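Local coordinates for protein endoglucanase (Clostridium thermocellum, PDB 2C4X) that is probably a cellulase as a whole, represented here by its C-terminal PKD domain and a carbohydrate-binding module of family 44 that recognises beta-glucan chains and xyloglucan, at residues S116-T121 and E147-L152; W140-E145 and G241-Y246. The protein carries 1 engineered substitution. One frame throughout, in Å; residues are numbered along the deposited sequence.

How the contacts relate
Both contacts lie in the beta-sandwich of the carbohydrate-binding module, with centres about 9 Å apart. From the N terminus, the chain runs through strand 114-117, turns a corner at Thr118 and Asn119 into strand 120-127, returns along 137-145, and turns again at Glu147 into 148-155. Contact 1 then brings 147-152 against 116-121, with 25 residues between them. Contact 2 closes a longer loop, of 95 residues, when 241-246 comes back to 140-145. The segments alternate, so the loops cross. Contact 1 pairs strands 114-117 and 148-155 in one sheet, but its end, Ala120-Thr121, passes into the facing sheet of contact 2, and the Trp140 ring packs on the backbone at Glu151-Leu152.

Contact 1: S116-T121 and E147-L152; sequences SGTNAT and EGTAEL
Ser116 and Glu151 face each other as an antiparallel hydrogen-bonded pair, and their side chains close a second link on the same face of the sheet. Glu151 can be followed outward. Its CB lies 3.9 Å from Ser116 OG. The bend at the second torsion (chi2 83°) then folds the chain back beside the neighbouring strand, bringing CD to 4.0 Å from Ser116 OG. At the tip, OE1 accepts a hydrogen bond from Ser116 OG at 3.0 Å, using the lone pair directed away from OE2; OE2 has a weak hydrogen bond to Gln234. The serine hydroxyl also bonds Lys153 NZ, so Ser116 OG links that amine to Glu151 OE1.

In the backbone of the same pair, the bond from Glu151 N to Ser116 O is almost straight (177° at the hydrogen). Two residues on, Thr118 N reaches Thr149 O at 2.9 Å and Thr149 N returns to Thr118 O, forming another hydrogen-bonded pair. Between the two, Gly117 and Ala150 approach to 4.0 Å CA to CA. Past the corner, Ala120 CB meets Ala150 CB at 4.1 Å, a small apolar contact between the two sheets.

This is an antiparallel edge pairing of the beta-sandwich, beside the Thr118-Asn119 corner where the chain changes sheets. Strand 114-117 is outermost within the chain; 148-155 lies between it and 229-238, while Ala120 and Ala150 both pack on Val142 of strand 137-145.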
# COMPACT_ATOMS: atom_id res chain seq x y z
N SER A 116 -20.83 -13.33 -6.15
CA SER A 116 -21.58 -14.55 -5.94
C SER A 116 -21.78 -14.74 -4.44
O SER A 116 -21.17 -14.04 -3.63
CB SER A 116 -20.87 -15.77 -6.55
OG SER A 116 -19.51 -15.81 -6.22
N GLY A 117 -22.64 -15.68 -4.07
CA GLY A 117 -22.86 -15.94 -2.66
C GLY A 117 -23.88 -17.00 -2.44
O GLY A 117 -24.63 -17.36 -3.34
N THR A 118 -23.91 -17.51 -1.21
CA THR A 118 -24.84 -18.53 -0.80
C THR A 118 -25.40 -18.10 0.56
O THR A 118 -24.64 -17.73 1.46
CB THR A 118 -24.17 -19.94 -0.78
OG1 THR A 118 -25.13 -20.94 -0.41
CG2 THR A 118 -22.98 -20.00 0.18
N ASN A 119 -26.73 -18.11 0.68
CA ASN A 119 -27.45 -17.50 1.80
C ASN A 119 -27.15 -16.00 1.91
O ASN A 119 -27.41 -15.37 2.94
CB ASN A 119 -27.15 -18.22 3.12
CG ASN A 119 -28.39 -18.75 3.79
OD1 ASN A 119 -28.36 -19.10 4.97
ND2 ASN A 119 -29.49 -18.83 3.05
N ALA A 120 -26.58 -15.46 0.83
CA ALA A 120 -26.26 -14.04 0.70
C ALA A 120 -26.22 -13.66 -0.78
O ALA A 120 -25.85 -14.48 -1.63
CB ALA A 120 -24.93 -13.71 1.36
N THR A 121 -26.59 -12.42 -1.07
CA THR A 121 -26.52 -11.88 -2.42
C THR A 121 -25.73 -10.57 -2.40
O THR A 121 -25.96 -9.71 -1.56
CB THR A 121 -27.93 -11.65 -3.02
OG1 THR A 121 -28.72 -12.84 -2.88
CG2 THR A 121 -27.84 -11.28 -4.51
N GLU A 147 -26.53 -17.52 8.03
CA GLU A 147 -25.18 -18.07 7.91
C GLU A 147 -24.86 -18.41 6.46
O GLU A 147 -25.47 -19.30 5.86
CB GLU A 147 -24.99 -19.29 8.82
CG GLU A 147 -25.01 -18.95 10.32
CD GLU A 147 -25.12 -20.19 11.20
OE1 GLU A 147 -24.56 -21.25 10.82
OE2 GLU A 147 -25.76 -20.11 12.27
N GLY A 148 -23.92 -17.68 5.89
CA GLY A 148 -23.51 -17.92 4.53
C GLY A 148 -22.22 -17.22 4.18
O GLY A 148 -21.46 -16.80 5.06
N THR A 149 -21.99 -17.11 2.88
CA THR A 149 -20.74 -16.61 2.35
C THR A 149 -21.07 -15.73 1.14
O THR A 149 -22.00 -16.01 0.41
CB THR A 149 -19.83 -17.79 1.91
OG1 THR A 149 -19.76 -18.76 2.96
CG2 THR A 149 -18.46 -17.31 1.68
N ALA A 150 -20.31 -14.65 0.96
CA ALA A 150 -20.42 -13.81 -0.23
C ALA A 150 -19.04 -13.51 -0.77
O ALA A 150 -18.10 -13.32 0.01
CB ALA A 150 -21.20 -12.51 0.08
N GLU A 151 -18.89 -13.50 -2.09
CA GLU A 151 -17.61 -13.21 -2.74
C GLU A 151 -17.70 -12.02 -3.68
O GLU A 151 -18.71 -11.82 -4.34
CB GLU A 151 -17.08 -14.40 -3.55
CG GLU A 151 -16.80 -15.65 -2.76
CD GLU A 151 -18.06 -16.49 -2.53
OE1 GLU A 151 -18.94 -16.54 -3.41
OE2 GLU A 151 -18.16 -17.09 -1.45
N LEU A 152 -16.62 -11.24 -3.72
CA LEU A 152 -16.37 -10.27 -4.77
C LEU A 152 -15.11 -10.77 -5.45
O LEU A 152 -14.04 -10.79 -4.84
CB LEU A 152 -16.16 -8.86 -4.18
CG LEU A 152 -15.82 -7.75 -5.17
CD1 LEU A 152 -16.91 -7.61 -6.22
CD2 LEU A 152 -15.55 -6.43 -4.45

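Contact 2: W140-E145 and G241-Y246; sequences WTVTSE and GEFTIY
Gly241 opens the pairing with Ser144: its O accepts from Ser144 N at 2.9 Å and its N donates to Ser144 O. The serine hydroxyl itself bonds the backbone O of Asp239. Glu242 emerges on the face bearing the threonines, its extended chain crossing Thr143 and bringing OE2 to 3.5 Å from Thr141 CG2.

Phe243, on the other face, pairs with Val142 through two backbone bonds. With chi1 at 58°, its ring swings over the valine. Val142 CB sits 3.9 Å from the ring centroid, a CH-pi contact over one face. Val142 CG1 lies 3.6 Å from Phe243 CZ. Thr244 returns to the threonine face, where its OG1 shares a hydrogen bond of 3.0 Å with Thr141 OG1 across a non-hydrogen-bonded pair. Ile245 lies alongside Trp140, with CG2 3.8 Å from CE3 of the indole, while Ile245 O receives Trp140 N at 2.7 Å.

The N-to-C directions of the segments 140-145 and 241-246 differ by 156°, so the pairing is antiparallel with a twist. Strand 137-145 lies between 120-127 and 241-251, which in turn borders 165-172. Trp140 and Ile245 meet Val235 of strand 229-238 in the facing sheet, and Phe243 meets Thr237 there, placing this face inside the sandwich.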
# COMPACT_ATOMS: atom_id res chain seq x y z
N TRP A 140 -19.56 -2.53 -2.64
CA TRP A 140 -20.05 -3.91 -2.62
C TRP A 140 -21.10 -4.05 -1.53
O TRP A 140 -20.78 -4.00 -0.35
CB TRP A 140 -18.86 -4.86 -2.41
CG TRP A 140 -19.17 -6.35 -2.28
CD1 TRP A 140 -20.19 -7.05 -2.87
CD2 TRP A 140 -18.40 -7.31 -1.54
NE1 TRP A 140 -20.11 -8.39 -2.52
CE2 TRP A 140 -19.02 -8.57 -1.70
CE3 TRP A 140 -17.24 -7.22 -0.74
CZ2 TRP A 140 -18.52 -9.74 -1.09
CZ3 TRP A 140 -16.74 -8.38 -0.14
CH2 TRP A 140 -17.38 -9.63 -0.32
N THR A 141 -22.35 -4.20 -1.95
CA THR A 141 -23.46 -4.30 -1.00
C THR A 141 -23.96 -5.73 -0.91
O THR A 141 -24.36 -6.32 -1.91
CB THR A 141 -24.62 -3.33 -1.38
OG1 THR A 141 -24.11 -2.00 -1.55
CG2 THR A 141 -25.70 -3.32 -0.29
N VAL A 142 -23.92 -6.27 0.31
CA VAL A 142 -24.31 -7.66 0.57
C VAL A 142 -25.57 -7.72 1.42
O VAL A 142 -25.67 -7.06 2.46
CB VAL A 142 -23.17 -8.44 1.28
CG1 VAL A 142 -23.60 -9.90 1.56
CG2 VAL A 142 -21.88 -8.39 0.47
N THR A 143 -26.53 -8.51 0.96
CA THR A 143 -27.74 -8.82 1.72
C THR A 143 -27.67 -10.29 2.12
O THR A 143 -27.82 -11.18 1.27
CB THR A 143 -29.01 -8.52 0.90
OG1 THR A 143 -28.91 -7.21 0.33
CG2 THR A 143 -30.27 -8.60 1.77
N SER A 144 -27.41 -10.55 3.39
CA SER A 144 -27.34 -11.92 3.86
C SER A 144 -28.65 -12.36 4.49
O SER A 144 -29.35 -11.56 5.12
CB SER A 144 -26.16 -12.16 4.80
OG SER A 144 -26.31 -11.48 6.03
N GLU A 145 -28.97 -13.63 4.31
CA GLU A 145 -30.20 -14.21 4.80
C GLU A 145 -29.95 -15.09 6.03
O GLU A 145 -30.87 -15.70 6.56
CB GLU A 145 -30.89 -14.99 3.68
CG GLU A 145 -31.26 -14.12 2.48
CD GLU A 145 -32.33 -13.08 2.82
OE1 GLU A 145 -33.43 -13.47 3.30
OE2 GLU A 145 -32.08 -11.87 2.60
N GLY A 241 -29.17 -9.40 7.36
CA GLY A 241 -28.79 -7.99 7.34
C GLY A 241 -28.17 -7.54 6.04
O GLY A 241 -27.69 -8.35 5.25
N GLU A 242 -28.18 -6.22 5.83
CA GLU A 242 -27.56 -5.61 4.66
C GLU A 242 -26.41 -4.71 5.09
O GLU A 242 -26.53 -3.95 6.05
CB GLU A 242 -28.60 -4.82 3.86
CG GLU A 242 -28.12 -4.33 2.49
CD GLU A 242 -29.19 -3.54 1.73
OE1 GLU A 242 -30.16 -3.08 2.37
OE2 GLU A 242 -29.06 -3.39 0.50
N PHE A 243 -25.28 -4.83 4.39
CA PHE A 243 -24.08 -4.06 4.70
C PHE A 243 -23.28 -3.73 3.43
O PHE A 243 -23.38 -4.44 2.42
CB PHE A 243 -23.20 -4.79 5.74
CG PHE A 243 -22.76 -6.17 5.32
CD1 PHE A 243 -23.57 -7.28 5.55
CD2 PHE A 243 -21.53 -6.37 4.70
CE1 PHE A 243 -23.17 -8.56 5.17
CE2 PHE A 243 -21.12 -7.64 4.32
CZ PHE A 243 -21.94 -8.74 4.56
N THR A 244 -22.48 -2.67 3.50
CA THR A 244 -21.73 -2.22 2.34
C THR A 244 -20.24 -2.13 2.62
O THR A 244 -19.80 -1.43 3.54
CB THR A 244 -22.29 -0.88 1.76
OG1 THR A 244 -23.62 -1.10 1.29
CG2 THR A 244 -21.43 -0.39 0.60
N ILE A 245 -19.48 -2.86 1.81
CA ILE A 245 -18.02 -2.86 1.88
C ILE A 245 -17.48 -2.09 0.68
O ILE A 245 -18.04 -2.17 -0.41
CB ILE A 245 -17.49 -4.32 1.93
CG1 ILE A 245 -17.73 -4.90 3.33
CG2 ILE A 245 -16.01 -4.39 1.54
CD1 ILE A 245 -17.82 -6.40 3.35
N TYR A 246 -16.41 -1.33 0.90
CA TYR A 246 -15.74 -0.63 -0.18
C TYR A 246 -14.36 -1.25 -0.41
O TYR A 246 -13.68 -1.64 0.53
CB TYR A 246 -15.62 0.87 0.12
CG TYR A 246 -16.96 1.56 0.26
CD1 TYR A 246 -17.65 1.54 1.46
CD2 TYR A 246 -17.54 2.22 -0.82
CE1 TYR A 246 -18.89 2.17 1.60
CE2 TYR A 246 -18.77 2.85 -0.70
CZ TYR A 246 -19.44 2.83 0.51
OH TYR A 246 -20.66 3.46 0.65